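PDB 6DDN: probable sulfate-binding lipoprotein SubI from Mycobacterium tuberculosis, which probably binds sulfate outside the cytoplasmic membrane and carries it for uptake into the cell. Local coordinates for residues Lys179-Ala184 / Val232-Glu237; Arg155-Leu160 / Ile200-Thr205. One frame throughout, in Å; residues are numbered along the deposited sequence.

Contact 1: Lys179-Ala184 / Val232-Glu237; sequences KWNLLA and VLISYE. With SO4 (sulfate ion), chain C.
Trp-180 of helix 177-190 meets Tyr-236 of strand 232-236, its CD1 lying 4.0 Å from CE2 of the tyrosine. The two rings meet obliquely, neither stacked nor edge-to-face. The indole nitrogen NE1 is spent elsewhere, on the carbonyl of Ser-110, and that residue's OG also bonds the Tyr-236 hydroxyl, which ties both rings to one neighbour. One step along, Asn-181 carries the polar part of the contact. With CG beside its backbone N (chi1 -72°), the amide reaches out to the strand, where CG packs against Ile-234 CG2 at 3.4 Å. Its ND2 bonds the carbonyl O of Ile-234 at 2.6 Å, but the bond is bent (122° at the hydrogen) and weak; ND2 also bonds Thr-169 OG1. Helix and strand axes, 8.1 Å apart, run at 107° to each other. At the far end of the tyrosine, Tyr-236 OH gives a bond to sulfate O2 at 2.8 Å, with this oxygen at the ring edge near its plane. Ser-175 OG and the backbone N atoms of Ala-60, Ser-177 and Gly-218 also bind this anion. A sulfate held by neutral hydroxyl and amide donors, two of the amides at the starts of helices 177-190 and 218-227, is consistent with the ligand site of a sulfate-binding protein, although the ion may come from the crystallisation liquor. Helix dipoles would probably help to offset its charge.

Contact 2: Arg155-Leu160 / Ile200-Thr205; sequences RDWDDL and IDFVNT. With SO4 (sulfate ion), chain G.
Trp-157 and Phe-202 make a small packing contact between the loop that follows strand 138-147 and helix 196-210, its centre about 21 Å from the centre of the chain. No hydrogen bond crosses it; an apolar carbon and a carbonyl oxygen both meet the phenylalanine ring. The phenylalanine does most of the touching: its CG stands opposite the backbone N (chi1 176°), which carries the ring off the helix towards the loop. There CZ rests against Trp-157 CB at 3.8 Å. The same end of the ring approaches the main chain, with Trp-157 O lying in the ring plane at its edge, 3.3 Å from CZ. That carbonyl already accepts the backbone N of Leu-160. Alongside, Asp-158 comes near the ring with OD1, but this oxygen pairs with Lys-189 in a salt bridge; Lys-189 and Pro-185, both on helix 177-190, also pack on Phe-202. The indole itself turns inward, its NE1 bonded to the carbonyl of Gln-257 and its ring edge-to-face with Phe-144.

On the loop side, Trp-157 N gives a nearly straight bond (170°) to O2 of a sulfate at 2.8 Å; Gln-257 N binds the same ion, which is probably from the crystallisation liquor. Asp-159 OD2 accepts two backbone donors from opposite faces of its carboxylate plane, Arg-155 N at 2.7 Å and Asp-156 N at 3.1 Å. In return, Asp-159 N bonds Asp-156 OD2 at 3.0 Å. This return bond, from the backbone N three residues on, is an Asx motif, which ties together the turn carrying Trp-157, whose CB and carbonyl face Phe-202.

In the fold
Both contacts involve parts packed around helix 177-190, and their centres lie 12 Å apart. Contact 1 is the deeper one, pairing that helix with a strand of the sheet and bordering the probable sulfate site; contact 2 sits farther out, with the exposed Asp-158 at its margin. They meet directly: Ala-184 CB touches Trp-157 CZ2 at 3.5 Å, and Ile-234 CD1 packs on both Trp-157 and Leu-160. Along the chain their segments alternate. Contact 1 has a weak amide bond across it, whereas contact 2 is crossed by packing alone; its carboxylates bond within the loop or, for Asp-158, to Lys-189 of helix 177-190. Each borders a sulfate, but differently: one is gripped by several hydroxyl and amide donors, the other by two backbone amides.

Contact 1: Lys179-Ala184 / Val232-Glu237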
loop_
_atom_site.group_PDB
_atom_site.type_symbol
_atom_site.label_atom_id
_atom_site.label_comp_id
_atom_site.label_asym_id
_atom_site.label_seq_id
_atom_site.Cartn_x
_atom_site.Cartn_y
_atom_site.Cartn_z
ATOM N N LYS A 179 4.808 4.787 5.856
ATOM C CA LYS A 179 4.957 6.090 5.220
ATOM C C LYS A 179 3.608 6.676 4.820
ATOM O O LYS A 179 3.363 7.869 5.036
ATOM C CB LYS A 179 5.886 5.977 4.011
ATOM C CG LYS A 179 7.327 5.666 4.387
ATOM C CD LYS A 179 8.073 5.017 3.238
ATOM C CE LYS A 179 9.518 4.727 3.612
ATOM N NZ LYS A 179 10.214 3.961 2.540
ATOM N N TRP A 180 2.724 5.864 4.234
ATOM C CA TRP A 180 1.352 6.315 4.028
ATOM C C TRP A 180 0.716 6.725 5.349
ATOM O O TRP A 180 0.061 7.771 5.435
ATOM C CB TRP A 180 0.513 5.217 3.370
ATOM C CG TRP A 180 1.012 4.718 2.044
ATOM C CD1 TRP A 180 1.434 3.452 1.755
ATOM C CD2 TRP A 180 1.111 5.462 0.819
ATOM N NE1 TRP A 180 1.802 3.364 0.435
ATOM C CE2 TRP A 180 1.613 4.583 -0.162
ATOM C CE3 TRP A 180 0.832 6.784 0.460
ATOM C CZ2 TRP A 180 1.840 4.983 -1.479
ATOM C CZ3 TRP A 180 1.061 7.180 -0.849
ATOM C CH2 TRP A 180 1.560 6.282 -1.801
ATOM N N ASN A 181 0.920 5.918 6.395
ATOM C CA ASN A 181 0.267 6.139 7.680
ATOM C C ASN A 181 0.687 7.446 8.337
ATOM O O ASN A 181 -0.045 7.958 9.189
ATOM C CB ASN A 181 0.566 4.976 8.628
ATOM C CG ASN A 181 -0.156 3.701 8.239
ATOM O OD1 ASN A 181 -0.866 3.653 7.234
ATOM N ND2 ASN A 181 0.027 2.654 9.037
ATOM N N LEU A 182 1.854 7.983 7.985
ATOM C CA LEU A 182 2.288 9.267 8.516
ATOM C C LEU A 182 2.095 10.415 7.536
ATOM O O LEU A 182 1.983 11.567 7.971
ATOM C CB LEU A 182 3.761 9.199 8.937
ATOM C CG LEU A 182 4.087 8.147 10.001
ATOM C CD1 LEU A 182 5.461 8.392 10.600
ATOM C CD2 LEU A 182 3.021 8.124 11.086
ATOM N N LEU A 183 2.042 10.129 6.232
ATOM C CA LEU A 183 1.750 11.172 5.256
ATOM C C LEU A 183 0.331 11.701 5.420
ATOM O O LEU A 183 0.101 12.912 5.322
ATOM C CB LEU A 183 1.957 10.636 3.842
ATOM C CG LEU A 183 3.400 10.631 3.346
ATOM C CD1 LEU A 183 3.543 9.718 2.140
ATOM C CD2 LEU A 183 3.853 12.047 3.019
ATOM N N ALA A 184 -0.632 10.810 5.662
ATOM C CA ALA A 184 -2.022 11.241 5.793
ATOM C C ALA A 184 -2.227 12.225 6.938
ATOM O O ALA A 184 -2.807 13.300 6.700
ATOM C CB ALA A 184 -2.933 10.016 5.929
ATOM N N VAL A 232 -6.199 1.534 17.841
ATOM C CA VAL A 232 -6.469 1.851 16.445
ATOM C C VAL A 232 -5.223 1.527 15.634
ATOM O O VAL A 232 -4.109 1.895 16.021
ATOM C CB VAL A 232 -6.881 3.326 16.259
ATOM C CG1 VAL A 232 -5.930 4.242 17.012
ATOM C CG2 VAL A 232 -6.933 3.689 14.780
ATOM N N LEU A 233 -5.409 0.823 14.524
ATOM C CA LEU A 233 -4.325 0.455 13.626
ATOM C C LEU A 233 -4.486 1.230 12.326
ATOM O O LEU A 233 -5.489 1.066 11.621
ATOM C CB LEU A 233 -4.325 -1.052 13.360
ATOM C CG LEU A 233 -3.684 -1.522 12.052
ATOM C CD1 LEU A 233 -2.169 -1.474 12.151
ATOM C CD2 LEU A 233 -4.159 -2.919 11.684
ATOM N N ILE A 234 -3.513 2.081 12.017
ATOM C CA ILE A 234 -3.490 2.767 10.731
ATOM C C ILE A 234 -3.014 1.782 9.674
ATOM O O ILE A 234 -1.956 1.161 9.822
ATOM C CB ILE A 234 -2.589 4.009 10.787
ATOM C CG1 ILE A 234 -2.696 4.694 12.148
ATOM C CG2 ILE A 234 -2.969 4.981 9.693
ATOM C CD1 ILE A 234 -1.958 6.016 12.217
ATOM N N SER A 235 -3.795 1.628 8.608
ATOM C CA SER A 235 -3.548 0.554 7.657
ATOM C C SER A 235 -4.167 0.916 6.315
ATOM O O SER A 235 -4.870 1.921 6.182
ATOM C CB SER A 235 -4.113 -0.772 8.176
ATOM O OG SER A 235 -3.803 -1.839 7.299
ATOM N N TYR A 236 -3.886 0.081 5.318
ATOM C CA TYR A 236 -4.554 0.206 4.032
ATOM C C TYR A 236 -6.030 -0.143 4.173
ATOM O O TYR A 236 -6.422 -0.958 5.011
ATOM C CB TYR A 236 -3.932 -0.722 2.982
ATOM C CG TYR A 236 -2.423 -0.708 2.863
ATOM C CD1 TYR A 236 -1.627 -1.397 3.767
ATOM C CD2 TYR A 236 -1.799 -0.044 1.816
ATOM C CE1 TYR A 236 -0.250 -1.401 3.648
ATOM C CE2 TYR A 236 -0.423 -0.042 1.688
ATOM C CZ TYR A 236 0.345 -0.723 2.607
ATOM O OH TYR A 236 1.715 -0.725 2.483
ATOM N N GLU A 237 -6.852 0.478 3.329
ATOM C CA GLU A 237 -8.254 0.083 3.253
ATOM C C GLU A 237 -8.396 -1.347 2.750
ATOM O O GLU A 237 -9.310 -2.066 3.170
ATOM C CB GLU A 237 -9.016 1.052 2.349
ATOM C CG GLU A 237 -10.520 0.870 2.338
ATOM C CD GLU A 237 -11.166 1.542 1.142
ATOM O OE1 GLU A 237 -10.559 1.523 0.049
ATOM O OE2 GLU A 237 -12.276 2.092 1.294
HETATM S S SO4 C . 4.284 -2.747 3.828
HETATM O O1 SO4 C . 5.020 -3.769 3.090
HETATM O O2 SO4 C . 2.851 -2.974 3.666
HETATM O O3 SO4 C . 4.626 -2.814 5.245
HETATM O O4 SO4 C . 4.636 -1.429 3.309
#

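Contact 2: Arg155-Leu160 / Ile200-Thr205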
loop_
_atom_site.group_PDB
_atom_site.type_symbol
_atom_site.label_atom_id
_atom_site.label_comp_id
_atom_site.label_asym_id
_atom_site.label_seq_id
_atom_site.Cartn_x
_atom_site.Cartn_y
_atom_site.Cartn_z
ATOM N N ARG A 155 -13.049 8.444 15.026
ATOM C CA ARG A 155 -13.598 8.940 13.768
ATOM C C ARG A 155 -12.672 9.868 12.993
ATOM O O ARG A 155 -12.917 10.082 11.798
ATOM C CB ARG A 155 -14.925 9.681 14.007
ATOM C CG ARG A 155 -15.959 8.918 14.823
ATOM C CD ARG A 155 -16.769 7.952 13.972
ATOM N NE ARG A 155 -17.499 6.996 14.803
ATOM C CZ ARG A 155 -18.029 5.860 14.358
ATOM N NH1 ARG A 155 -17.917 5.526 13.079
ATOM N NH2 ARG A 155 -18.674 5.057 15.193
ATOM N N ASP A 156 -11.634 10.428 13.609
ATOM C CA ASP A 156 -10.814 11.415 12.918
ATOM C C ASP A 156 -9.413 11.424 13.517
ATOM O O ASP A 156 -9.136 10.758 14.518
ATOM C CB ASP A 156 -11.479 12.801 12.957
ATOM C CG ASP A 156 -11.518 13.418 14.349
ATOM O OD1 ASP A 156 -12.079 14.526 14.472
ATOM O OD2 ASP A 156 -11.007 12.821 15.317
ATOM N N TRP A 157 -8.527 12.200 12.885
ATOM C CA TRP A 157 -7.122 12.192 13.282
ATOM C C TRP A 157 -6.924 12.730 14.692
ATOM O O TRP A 157 -6.017 12.282 15.402
ATOM C CB TRP A 157 -6.292 12.996 12.283
ATOM C CG TRP A 157 -6.080 12.263 11.000
ATOM C CD1 TRP A 157 -6.616 12.567 9.787
ATOM C CD2 TRP A 157 -5.287 11.089 10.804
ATOM N NE1 TRP A 157 -6.204 11.661 8.844
ATOM C CE2 TRP A 157 -5.386 10.742 9.444
ATOM C CE3 TRP A 157 -4.500 10.299 11.647
ATOM C CZ2 TRP A 157 -4.728 9.639 8.906
ATOM C CZ3 TRP A 157 -3.845 9.204 11.110
ATOM C CH2 TRP A 157 -3.965 8.884 9.752
ATOM N N ASP A 158 -7.756 13.685 15.117
ATOM C CA ASP A 158 -7.665 14.177 16.486
ATOM C C ASP A 158 -7.957 13.076 17.497
ATOM O O ASP A 158 -7.461 13.125 18.629
ATOM C CB ASP A 158 -8.622 15.352 16.691
ATOM C CG ASP A 158 -8.058 16.659 16.172
ATOM O OD1 ASP A 158 -6.824 16.749 16.000
ATOM O OD2 ASP A 158 -8.851 17.599 15.939
ATOM N N ASP A 159 -8.753 12.076 17.111
ATOM C CA ASP A 159 -9.066 10.982 18.022
ATOM C C ASP A 159 -7.839 10.152 18.376
ATOM O O ASP A 159 -7.838 9.489 19.418
ATOM C CB ASP A 159 -10.145 10.080 17.419
ATOM C CG ASP A 159 -11.535 10.677 17.529
ATOM O OD1 ASP A 159 -11.811 11.368 18.530
ATOM O OD2 ASP A 159 -12.351 10.454 16.612
ATOM N N LEU A 160 -6.802 10.169 17.538
ATOM C CA LEU A 160 -5.592 9.410 17.826
ATOM C C LEU A 160 -4.729 10.063 18.895
ATOM O O LEU A 160 -3.823 9.408 19.420
ATOM C CB LEU A 160 -4.761 9.220 16.554
ATOM C CG LEU A 160 -5.413 8.566 15.334
ATOM C CD1 LEU A 160 -4.350 7.951 14.436
ATOM C CD2 LEU A 160 -6.448 7.525 15.734
ATOM N N ILE A 200 3.961 18.592 11.223
ATOM C CA ILE A 200 5.046 17.950 11.961
ATOM C C ILE A 200 4.678 17.815 13.433
ATOM O O ILE A 200 4.868 16.757 14.045
ATOM C CB ILE A 200 6.354 18.741 11.783
ATOM C CG1 ILE A 200 6.730 18.844 10.304
ATOM C CG2 ILE A 200 7.478 18.097 12.578
ATOM C CD1 ILE A 200 7.420 17.620 9.762
ATOM N N ASP A 201 4.145 18.887 14.025
ATOM C CA ASP A 201 3.821 18.860 15.447
ATOM C C ASP A 201 2.740 17.836 15.763
ATOM O O ASP A 201 2.731 17.263 16.858
ATOM C CB ASP A 201 3.398 20.251 15.916
ATOM C CG ASP A 201 4.560 21.220 15.982
ATOM O OD1 ASP A 201 5.656 20.873 15.491
ATOM O OD2 ASP A 201 4.381 22.329 16.527
ATOM N N PHE A 202 1.823 17.584 14.826
ATOM C CA PHE A 202 0.841 16.529 15.046
ATOM C C PHE A 202 1.505 15.160 15.019
ATOM O O PHE A 202 1.331 14.357 15.945
ATOM C CB PHE A 202 -0.270 16.596 14.001
ATOM C CG PHE A 202 -1.268 15.481 14.120
ATOM C CD1 PHE A 202 -1.059 14.267 13.486
ATOM C CD2 PHE A 202 -2.412 15.641 14.885
ATOM C CE1 PHE A 202 -1.970 13.239 13.614
ATOM C CE2 PHE A 202 -3.332 14.617 15.005
ATOM C CZ PHE A 202 -3.110 13.415 14.367
ATOM N N VAL A 203 2.247 14.867 13.947
ATOM C CA VAL A 203 2.980 13.607 13.852
ATOM C C VAL A 203 3.904 13.445 15.051
ATOM O O VAL A 203 4.054 12.344 15.597
ATOM C CB VAL A 203 3.757 13.545 12.522
ATOM C CG1 VAL A 203 4.775 12.414 12.540
ATOM C CG2 VAL A 203 2.798 13.393 11.350
ATOM N N ASN A 204 4.523 14.545 15.484
ATOM C CA ASN A 204 5.353 14.542 16.683
ATOM C C ASN A 204 4.594 13.981 17.879
ATOM O O ASN A 204 5.035 13.026 18.527
ATOM C CB ASN A 204 5.833 15.966 16.970
ATOM C CG ASN A 204 7.243 16.011 17.508
ATOM O OD1 ASN A 204 7.636 15.176 18.323
ATOM N ND2 ASN A 204 8.015 16.995 17.061
ATOM N N THR A 205 3.434 14.568 18.182
ATOM C CA THR A 205 2.656 14.122 19.331
ATOM C C THR A 205 2.079 12.731 19.103
ATOM O O THR A 205 1.979 11.932 20.041
ATOM C CB THR A 205 1.543 15.124 19.628
ATOM O OG1 THR A 205 2.090 16.447 19.653
ATOM C CG2 THR A 205 0.901 14.825 20.972
HETATM S S SO4 G . -9.477 14.871 9.817
HETATM O O1 SO4 G . -8.743 14.191 8.759
HETATM O O2 SO4 G . -9.628 13.957 10.939
HETATM O O3 SO4 G . -8.742 16.054 10.254
HETATM O O4 SO4 G . -10.788 15.263 9.308
#